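Local coordinates for protein Sam-dependent methyltransferases (Streptomyces davawensis, PDB 4D7K) that methylates the 8-amino group of 8-amino-8-demethylriboflavin twice, using S-adenosylmethionine, to make the antibiotic roseoflavin, at residues A[129-134]-A[140-145]; A[108-113]-A[149-154]; A[172-177]-A[339-344]. All blocks are in the same frame, centred on the assembly; numbering follows the deposited sequence.

Contact 1 of 3, residues A[129-134]-A[140-145]; sequences PAFQLR and YDFLAR
A T-shaped (edge-to-face) aromatic pair, Phe131 with Phe142, joins two short consecutive helices, 131-134 and 139-144, in the helical region that precedes the Rossmann-like sheet of this methyltransferase. The edge belongs to Phe131 and the face to Phe142. The ring planes stand at 80° to each other and the centroids are 5.1 Å apart, values that fit a T-shaped pair. At the leading corner, Phe131 CZ lies 3.6 Å from Phe142 CD2, displaced from the ring centre toward the rim, so the approach favours the CG and CD2 side of the face. The neighbouring corner makes a second, looser contact, with Phe131 CE1 3.9 Å from Phe142 CB. Each ring leaves its helix with CG anti to the backbone N (chi1 -171° for Phe131 and 177° for Phe142), which turns both rings toward the partner helix. No hydrogen bond crosses between the segments; the two buried rings supply the whole contact. Around them, His135 stacks on Phe131 and also meets Phe142 edge-to-face, while His148 stacks on Phe142. Ala116 of helix 111-118 touches Phe131, and Asp112 of the same helix touches Phe142. With two phenylalanines and two histidines packed through both stacked and perpendicular pairs, this is a buried aromatic cluster between helices 131-134 and 139-144, bordered by helix 111-118.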
loop_
_atom_site.group_PDB
_atom_site.type_symbol
_atom_site.label_atom_id
_atom_site.label_comp_id
_atom_site.label_asym_id
_atom_site.label_seq_id
_atom_site.Cartn_x
_atom_site.Cartn_y
_atom_site.Cartn_z
ATOM N N PRO A 129 9.408 -12.793 -15.115
ATOM C CA PRO A 129 9.389 -11.706 -14.130
ATOM C C PRO A 129 8.531 -10.548 -14.626
ATOM O O PRO A 129 8.618 -10.182 -15.801
ATOM C CB PRO A 129 10.866 -11.297 -14.010
ATOM C CG PRO A 129 11.645 -12.260 -14.909
ATOM C CD PRO A 129 10.742 -13.398 -15.240
ATOM N N ALA A 130 7.702 -10.001 -13.745
ATOM C CA ALA A 130 6.696 -9.018 -14.135
ATOM C C ALA A 130 7.295 -7.771 -14.785
ATOM O O ALA A 130 6.739 -7.250 -15.755
ATOM C CB ALA A 130 5.865 -8.629 -12.932
ATOM N N PHE A 131 8.425 -7.306 -14.262
ATOM C CA PHE A 131 9.066 -6.105 -14.782
ATOM C C PHE A 131 9.438 -6.270 -16.253
ATOM O O PHE A 131 9.335 -5.327 -17.038
ATOM C CB PHE A 131 10.312 -5.757 -13.958
ATOM C CG PHE A 131 10.915 -4.417 -14.300
ATOM C CD1 PHE A 131 11.807 -4.285 -15.353
ATOM C CD2 PHE A 131 10.592 -3.291 -13.558
ATOM C CE1 PHE A 131 12.360 -3.054 -15.668
ATOM C CE2 PHE A 131 11.140 -2.060 -13.863
ATOM C CZ PHE A 131 12.028 -1.938 -14.922
ATOM N N GLN A 132 9.851 -7.476 -16.628
ATOM C CA GLN A 132 10.292 -7.732 -17.995
ATOM C C GLN A 132 9.129 -7.940 -18.962
ATOM O O GLN A 132 9.337 -8.092 -20.164
ATOM C CB GLN A 132 11.219 -8.947 -18.033
ATOM C CG GLN A 132 12.466 -8.794 -17.181
ATOM C CD GLN A 132 13.385 -9.995 -17.272
ATOM O OE1 GLN A 132 13.305 -10.783 -18.217
ATOM N NE2 GLN A 132 14.260 -10.146 -16.283
ATOM N N LEU A 133 7.907 -7.954 -18.441
ATOM C CA LEU A 133 6.729 -8.067 -19.295
ATOM C C LEU A 133 6.360 -6.711 -19.886
ATOM O O LEU A 133 5.962 -6.619 -21.046
ATOM C CB LEU A 133 5.541 -8.644 -18.518
ATOM C CG LEU A 133 5.542 -10.150 -18.249
ATOM C CD1 LEU A 133 4.272 -10.559 -17.529
ATOM C CD2 LEU A 133 5.692 -10.933 -19.543
ATOM N N ARG A 134 6.494 -5.661 -19.083
ATOM C CA ARG A 134 6.142 -4.313 -19.518
ATOM C C ARG A 134 7.361 -3.585 -20.076
ATOM O O ARG A 134 7.232 -2.635 -20.850
ATOM C CB ARG A 134 5.520 -3.524 -18.360
ATOM C CG ARG A 134 5.170 -2.077 -18.696
ATOM C CD ARG A 134 3.971 -1.575 -17.908
ATOM N NE ARG A 134 2.717 -2.085 -18.455
ATOM C CZ ARG A 134 2.079 -3.153 -17.990
ATOM N NH1 ARG A 134 2.575 -3.823 -16.959
ATOM N NH2 ARG A 134 0.943 -3.546 -18.552
ATOM N N TYR A 140 18.204 -4.315 -14.145
ATOM C CA TYR A 140 19.505 -3.662 -14.065
ATOM C C TYR A 140 19.889 -2.970 -15.373
ATOM O O TYR A 140 20.434 -1.867 -15.356
ATOM C CB TYR A 140 20.575 -4.674 -13.657
ATOM C CG TYR A 140 20.202 -5.458 -12.419
ATOM C CD1 TYR A 140 20.344 -4.903 -11.153
ATOM C CD2 TYR A 140 19.695 -6.749 -12.515
ATOM C CE1 TYR A 140 19.998 -5.612 -10.016
ATOM C CE2 TYR A 140 19.347 -7.469 -11.382
ATOM C CZ TYR A 140 19.501 -6.896 -10.137
ATOM O OH TYR A 140 19.157 -7.607 -9.010
ATOM N N ASP A 141 19.600 -3.613 -16.501
ATOM C CA ASP A 141 19.823 -2.999 -17.808
ATOM C C ASP A 141 18.987 -1.732 -17.939
ATOM O O ASP A 141 19.435 -0.728 -18.493
ATOM C CB ASP A 141 19.474 -3.969 -18.942
ATOM C CG ASP A 141 20.478 -5.096 -19.084
ATOM O OD1 ASP A 141 21.198 -5.391 -18.108
ATOM O OD2 ASP A 141 20.540 -5.693 -20.179
ATOM N N PHE A 142 17.763 -1.798 -17.426
ATOM C CA PHE A 142 16.841 -0.669 -17.441
ATOM C C PHE A 142 17.390 0.500 -16.631
ATOM O O PHE A 142 17.409 1.638 -17.094
ATOM C CB PHE A 142 15.479 -1.104 -16.891
ATOM C CG PHE A 142 14.467 0.003 -16.806
ATOM C CD1 PHE A 142 13.629 0.273 -17.875
ATOM C CD2 PHE A 142 14.338 0.759 -15.652
ATOM C CE1 PHE A 142 12.690 1.280 -17.797
ATOM C CE2 PHE A 142 13.405 1.771 -15.569
ATOM C CZ PHE A 142 12.580 2.032 -16.640
ATOM N N LEU A 143 17.831 0.204 -15.413
ATOM C CA LEU A 143 18.326 1.225 -14.502
ATOM C C LEU A 143 19.637 1.835 -14.986
ATOM O O LEU A 143 19.949 2.980 -14.665
ATOM C CB LEU A 143 18.506 0.635 -13.102
ATOM C CG LEU A 143 17.216 0.221 -12.394
ATOM C CD1 LEU A 143 17.526 -0.492 -11.093
ATOM C CD2 LEU A 143 16.331 1.435 -12.150
ATOM N N ALA A 144 20.393 1.066 -15.765
ATOM C CA ALA A 144 21.701 1.500 -16.247
ATOM C C ALA A 144 21.599 2.685 -17.210
ATOM O O ALA A 144 22.491 3.535 -17.254
ATOM C CB ALA A 144 22.425 0.338 -16.911
ATOM N N ARG A 145 20.510 2.738 -17.973
ATOM C CA ARG A 145 20.264 3.832 -18.915
ATOM C C ARG A 145 20.262 5.205 -18.237
ATOM O O ARG A 145 19.777 5.347 -17.117
ATOM C CB ARG A 145 18.931 3.612 -19.633
ATOM C CG ARG A 145 18.891 2.387 -20.535
ATOM C CD ARG A 145 17.492 2.175 -21.096
ATOM N NE ARG A 145 17.441 1.091 -22.075
ATOM C CZ ARG A 145 17.467 1.271 -23.391
ATOM N NH1 ARG A 145 17.541 2.496 -23.895
ATOM N NH2 ARG A 145 17.418 0.224 -24.205
#

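Contact 2 of 3, residues A[108-113]-A[149-154]; sequences FAEPDV and KEVRDE
Glu110 and Glu154 meet through their carboxylates, with Glu110 OE2 2.7 Å from Glu154 OE1. The carboxylate planes differ by only 22°, so the groups are nearly coplanar, while the side chains that carry them cross at about a right angle. Glu110 reaches the meeting point through a bend at chi2 (-72°), whereas Glu154 is extended beyond CG. Beside the acids, Val151 CG2 lies 4.0 Å from Glu110 CG, and as far from its carboxyl carbon CD, so the methyl packs on the bend of the side chain. A looser apolar approach, Val113 CG2 to Val151 CG1 at 4.5 Å, continues the contact between the helices. In the next shell, Lys35 of helix 13-35 forms salt bridges with OE2 of both Glu110 and Glu154, and with Glu150 OE2 as well. Its positive charge would offset the crowding of acids, and the close approach of the two carboxylates beside it is consistent with a shared proton, which the coordinates do not locate. Tyr31 OH of the same helix hydrogen-bonds Glu110 OE1. Phe107 touches both Val113 and Val151, extending the apolar side of the contact. Glu110 is the N-cap residue of helix 111-118, and its side chain points to helix 149-165. The whole is a buried pair of carboxyl groups, held by Lys35, where helix 13-35 of the dimerisation region meets helices 102-107, 111-118 and 149-165.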
loop_
_atom_site.group_PDB
_atom_site.type_symbol
_atom_site.label_atom_id
_atom_site.label_comp_id
_atom_site.label_asym_id
_atom_site.label_seq_id
_atom_site.Cartn_x
_atom_site.Cartn_y
_atom_site.Cartn_z
ATOM N N PHE A 108 9.514 2.094 -5.025
ATOM C CA PHE A 108 8.460 1.097 -5.202
ATOM C C PHE A 108 7.119 1.710 -5.594
ATOM O O PHE A 108 6.127 0.999 -5.751
ATOM C CB PHE A 108 8.309 0.262 -3.925
ATOM C CG PHE A 108 9.514 -0.575 -3.622
ATOM C CD1 PHE A 108 9.688 -1.806 -4.233
ATOM C CD2 PHE A 108 10.496 -0.110 -2.766
ATOM C CE1 PHE A 108 10.808 -2.570 -3.977
ATOM C CE2 PHE A 108 11.620 -0.868 -2.506
ATOM C CZ PHE A 108 11.776 -2.101 -3.111
ATOM N N ALA A 109 7.092 3.028 -5.760
ATOM C CA ALA A 109 5.870 3.714 -6.159
ATOM C C ALA A 109 6.076 4.459 -7.464
ATOM O O ALA A 109 5.187 5.167 -7.929
ATOM C CB ALA A 109 5.409 4.663 -5.069
ATOM N N GLU A 110 7.257 4.304 -8.050
ATOM C CA GLU A 110 7.509 4.855 -9.371
ATOM C C GLU A 110 6.606 4.143 -10.373
ATOM O O GLU A 110 6.360 2.944 -10.238
ATOM C CB GLU A 110 8.984 4.709 -9.756
ATOM C CG GLU A 110 9.949 5.556 -8.926
ATOM C CD GLU A 110 9.866 7.038 -9.247
ATOM O OE1 GLU A 110 9.099 7.418 -10.156
ATOM O OE2 GLU A 110 10.574 7.830 -8.593
ATOM N N PRO A 111 6.097 4.884 -11.371
ATOM C CA PRO A 111 5.155 4.348 -12.363
ATOM C C PRO A 111 5.653 3.075 -13.046
ATOM O O PRO A 111 4.896 2.111 -13.146
ATOM C CB PRO A 111 5.018 5.494 -13.377
ATOM C CG PRO A 111 6.178 6.409 -13.108
ATOM C CD PRO A 111 6.418 6.296 -11.638
ATOM N N ASP A 112 6.903 3.070 -13.495
ATOM C CA ASP A 112 7.470 1.897 -14.154
ATOM C C ASP A 112 7.574 0.704 -13.205
ATOM O O ASP A 112 7.430 -0.444 -13.623
ATOM C CB ASP A 112 8.849 2.223 -14.734
ATOM C CG ASP A 112 8.791 3.296 -15.804
ATOM O OD1 ASP A 112 7.751 3.396 -16.490
ATOM O OD2 ASP A 112 9.785 4.038 -15.959
ATOM N N VAL A 113 7.826 0.982 -11.930
ATOM C CA VAL A 113 7.940 -0.065 -10.916
ATOM C C VAL A 113 6.562 -0.505 -10.432
ATOM O O VAL A 113 6.294 -1.697 -10.267
ATOM C CB VAL A 113 8.778 0.412 -9.709
ATOM C CG1 VAL A 113 8.892 -0.685 -8.659
ATOM C CG2 VAL A 113 10.156 0.868 -10.169
ATOM N N LYS A 149 18.147 7.509 -14.526
ATOM C CA LYS A 149 19.059 7.773 -13.416
ATOM C C LYS A 149 18.318 8.096 -12.117
ATOM O O LYS A 149 18.730 7.668 -11.035
ATOM C CB LYS A 149 20.010 8.921 -13.772
ATOM C CG LYS A 149 20.822 9.411 -12.588
ATOM C CD LYS A 149 21.914 10.373 -13.000
ATOM C CE LYS A 149 22.638 10.891 -11.774
ATOM N NZ LYS A 149 21.677 11.507 -10.819
ATOM N N GLU A 150 17.226 8.847 -12.229
ATOM C CA GLU A 150 16.442 9.254 -11.063
ATOM C C GLU A 150 15.920 8.050 -10.274
ATOM O O GLU A 150 15.929 8.051 -9.040
ATOM C CB GLU A 150 15.279 10.144 -11.504
ATOM C CG GLU A 150 14.386 10.634 -10.383
ATOM C CD GLU A 150 13.411 11.700 -10.856
ATOM O OE1 GLU A 150 13.686 12.348 -11.891
ATOM O OE2 GLU A 150 12.368 11.889 -10.197
ATOM N N VAL A 151 15.475 7.026 -10.996
ATOM C CA VAL A 151 14.978 5.799 -10.381
ATOM C C VAL A 151 16.149 4.913 -9.955
ATOM O O VAL A 151 16.085 4.232 -8.932
ATOM C CB VAL A 151 14.036 5.028 -11.339
ATOM C CG1 VAL A 151 13.551 3.733 -10.706
ATOM C CG2 VAL A 151 12.847 5.896 -11.706
ATOM N N ARG A 152 17.228 4.941 -10.733
ATOM C CA ARG A 152 18.439 4.211 -10.371
ATOM C C ARG A 152 18.977 4.646 -9.006
ATOM O O ARG A 152 19.392 3.816 -8.202
ATOM C CB ARG A 152 19.520 4.397 -11.437
ATOM C CG ARG A 152 20.857 3.781 -11.056
ATOM C CD ARG A 152 21.859 3.825 -12.198
ATOM N NE ARG A 152 22.435 5.151 -12.395
ATOM C CZ ARG A 152 22.405 5.820 -13.544
ATOM N NH1 ARG A 152 21.818 5.297 -14.613
ATOM N NH2 ARG A 152 22.963 7.019 -13.621
ATOM N N ASP A 153 18.960 5.951 -8.751
ATOM C CA ASP A 153 19.492 6.499 -7.506
ATOM C C ASP A 153 18.578 6.231 -6.311
ATOM O O ASP A 153 19.048 6.083 -5.184
ATOM C CB ASP A 153 19.732 8.005 -7.647
ATOM C CG ASP A 153 20.841 8.327 -8.628
ATOM O OD1 ASP A 153 21.632 7.415 -8.952
ATOM O OD2 ASP A 153 20.933 9.495 -9.068
ATOM N N GLU A 154 17.275 6.181 -6.555
ATOM C CA GLU A 154 16.333 5.809 -5.510
ATOM C C GLU A 154 16.458 4.325 -5.179
ATOM O O GLU A 154 16.285 3.917 -4.028
ATOM C CB GLU A 154 14.905 6.148 -5.931
ATOM C CG GLU A 154 14.632 7.640 -5.973
ATOM C CD GLU A 154 13.327 7.965 -6.657
ATOM O OE1 GLU A 154 12.653 7.017 -7.111
ATOM O OE2 GLU A 154 12.979 9.163 -6.744
#

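Contact 3 of 3, residues A[172-177]-A[339-344]; sequences TSFDFG and VIECRG
Phe174 presents two different surfaces to strand 337-344: a face to Val339 and an edge to Glu341. Over the face, Val339 CG1 sits 4.1 Å from the centroid of the Phe174 ring and 16° off its normal, which identifies a CH-pi contact. At the edge, Glu341 OE1 lies near the ring plane, 3.6 Å from Phe174 CE1. The ring and carboxylate planes are 76° apart, so the acid does not stack on the ring. With its CG anti to the backbone N (chi1 -173°), Phe174 projects from the loop after helix 167-171 toward the strand. Phe174 CD2, in turn, lies 3.8 Å above the ring plane of Phe176, over its centre. Glu341 is extended, bringing its carboxylate level with the ring edge. His331 on the adjacent strand 325-333 hydrogen-bonds Glu341 OE1 and meets Phe174 edge-to-face. Arg178 and Arg280 both form salt bridges with Glu341 OE2. The buried carboxylate therefore has polar partners at both oxygens. The weakly polar C-H edge thus faces a carboxylate oxygen and the pi face takes a methyl: the loop before strand 181-185 lies on the sheet through apolar contact, beside a charge that two arginines probably neutralise.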
loop_
_atom_site.group_PDB
_atom_site.type_symbol
_atom_site.label_atom_id
_atom_site.label_comp_id
_atom_site.label_asym_id
_atom_site.label_seq_id
_atom_site.Cartn_x
_atom_site.Cartn_y
_atom_site.Cartn_z
ATOM N N THR A 172 23.102 -9.890 15.868
ATOM C CA THR A 172 22.625 -10.399 17.148
ATOM C C THR A 172 22.161 -11.846 17.060
ATOM O O THR A 172 21.796 -12.442 18.068
ATOM C CB THR A 172 21.465 -9.549 17.700
ATOM O OG1 THR A 172 20.340 -9.644 16.817
ATOM C CG2 THR A 172 21.887 -8.092 17.842
ATOM N N SER A 173 22.177 -12.411 15.857
ATOM C CA SER A 173 21.642 -13.753 15.651
ATOM C C SER A 173 22.737 -14.778 15.370
ATOM O O SER A 173 22.493 -15.985 15.417
ATOM C CB SER A 173 20.630 -13.748 14.506
ATOM O OG SER A 173 19.591 -12.815 14.754
ATOM N N PHE A 174 23.939 -14.294 15.070
ATOM C CA PHE A 174 25.072 -15.175 14.813
ATOM C C PHE A 174 26.317 -14.654 15.521
ATOM O O PHE A 174 26.464 -13.451 15.727
ATOM C CB PHE A 174 25.329 -15.307 13.308
ATOM C CG PHE A 174 26.377 -16.330 12.961
ATOM C CD1 PHE A 174 26.079 -17.685 12.991
ATOM C CD2 PHE A 174 27.659 -15.936 12.605
ATOM C CE1 PHE A 174 27.038 -18.629 12.676
ATOM C CE2 PHE A 174 28.626 -16.874 12.287
ATOM C CZ PHE A 174 28.315 -18.222 12.320
ATOM N N ASP A 175 27.212 -15.565 15.892
ATOM C CA ASP A 175 28.415 -15.193 16.627
ATOM C C ASP A 175 29.588 -14.901 15.692
ATOM O O ASP A 175 30.479 -15.732 15.514
ATOM C CB ASP A 175 28.792 -16.299 17.618
ATOM C CG ASP A 175 29.973 -15.921 18.494
ATOM O OD1 ASP A 175 30.186 -14.709 18.713
ATOM O OD2 ASP A 175 30.686 -16.835 18.960
ATOM N N PHE A 176 29.591 -13.712 15.102
ATOM C CA PHE A 176 30.697 -13.299 14.247
ATOM C C PHE A 176 31.982 -13.108 15.048
ATOM O O PHE A 176 33.077 -13.158 14.493
ATOM C CB PHE A 176 30.349 -12.012 13.507
ATOM C CG PHE A 176 29.257 -12.174 12.493
ATOM C CD1 PHE A 176 29.529 -12.705 11.244
ATOM C CD2 PHE A 176 27.959 -11.792 12.787
ATOM C CE1 PHE A 176 28.529 -12.853 10.308
ATOM C CE2 PHE A 176 26.953 -11.938 11.855
ATOM C CZ PHE A 176 27.237 -12.469 10.613
ATOM N N GLY A 177 31.837 -12.908 16.354
ATOM C CA GLY A 177 32.968 -12.650 17.227
ATOM C C GLY A 177 33.954 -13.794 17.390
ATOM O O GLY A 177 34.996 -13.628 18.027
ATOM N N VAL A 339 21.396 -16.906 8.500
ATOM C CA VAL A 339 22.805 -17.152 8.254
ATOM C C VAL A 339 23.037 -18.641 8.050
ATOM O O VAL A 339 22.909 -19.433 8.984
ATOM C CB VAL A 339 23.684 -16.642 9.401
ATOM C CG1 VAL A 339 25.139 -17.014 9.155
ATOM C CG2 VAL A 339 23.538 -15.141 9.540
ATOM N N ILE A 340 23.355 -19.018 6.816
ATOM C CA ILE A 340 23.678 -20.401 6.501
ATOM C C ILE A 340 25.138 -20.663 6.831
ATOM O O ILE A 340 26.028 -20.196 6.131
ATOM C CB ILE A 340 23.421 -20.730 5.016
ATOM C CG1 ILE A 340 21.986 -20.371 4.626
ATOM C CG2 ILE A 340 23.696 -22.203 4.737
ATOM C CD1 ILE A 340 21.659 -20.650 3.168
ATOM N N GLU A 341 25.386 -21.397 7.908
ATOM C CA GLU A 341 26.754 -21.701 8.305
ATOM C C GLU A 341 27.241 -22.971 7.613
ATOM O O GLU A 341 26.677 -24.047 7.810
ATOM C CB GLU A 341 26.854 -21.846 9.822
ATOM C CG GLU A 341 28.268 -22.046 10.326
ATOM C CD GLU A 341 28.317 -22.383 11.802
ATOM O OE1 GLU A 341 27.282 -22.225 12.481
ATOM O OE2 GLU A 341 29.388 -22.810 12.281
ATOM N N CYS A 342 28.287 -22.840 6.802
ATOM C CA CYS A 342 28.801 -23.967 6.024
ATOM C C CYS A 342 30.231 -24.324 6.404
ATOM O O CYS A 342 31.054 -23.449 6.674
ATOM C CB CYS A 342 28.738 -23.661 4.526
ATOM S SG CYS A 342 27.103 -23.218 3.924
ATOM N N ARG A 343 30.526 -25.618 6.402
ATOM C CA ARG A 343 31.840 -26.108 6.785
ATOM C C ARG A 343 32.445 -26.947 5.665
ATOM O O ARG A 343 31.729 -27.655 4.957
ATOM C CB ARG A 343 31.738 -26.925 8.073
ATOM C CG ARG A 343 33.038 -27.511 8.584
ATOM C CD ARG A 343 32.771 -28.326 9.836
ATOM N NE ARG A 343 31.582 -29.158 9.675
ATOM C CZ ARG A 343 30.886 -29.676 10.682
ATOM N NH1 ARG A 343 31.255 -29.447 11.934
ATOM N NH2 ARG A 343 29.816 -30.419 10.433
ATOM N N GLY A 344 33.759 -26.858 5.502
ATOM C CA GLY A 344 34.452 -27.686 4.535
ATOM C C GLY A 344 34.512 -29.120 5.022
ATOM O O GLY A 344 34.896 -29.379 6.164
#

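Overall arrangement
From the N terminus, residues 108-113 come first, and contact 2 closes the longer of the first two loops when helix 149-165 returns to them. Contact 1 is nested inside that loop, joining helices 131-134 and 139-144. The nested pair touch directly: the Leu143 carbonyl O is 3.0 Å from Arg152 NH1, a probable hydrogen bond, so these helices form one continuous packing region. Contact 3 opens only after both have closed and spans most of the Rossmann-like domain, tying the loop before strand 181-185 to C-terminal strand 337-344. Its centre lies about 34 Å from that of contact 1, on the opposite side of the chain's centre.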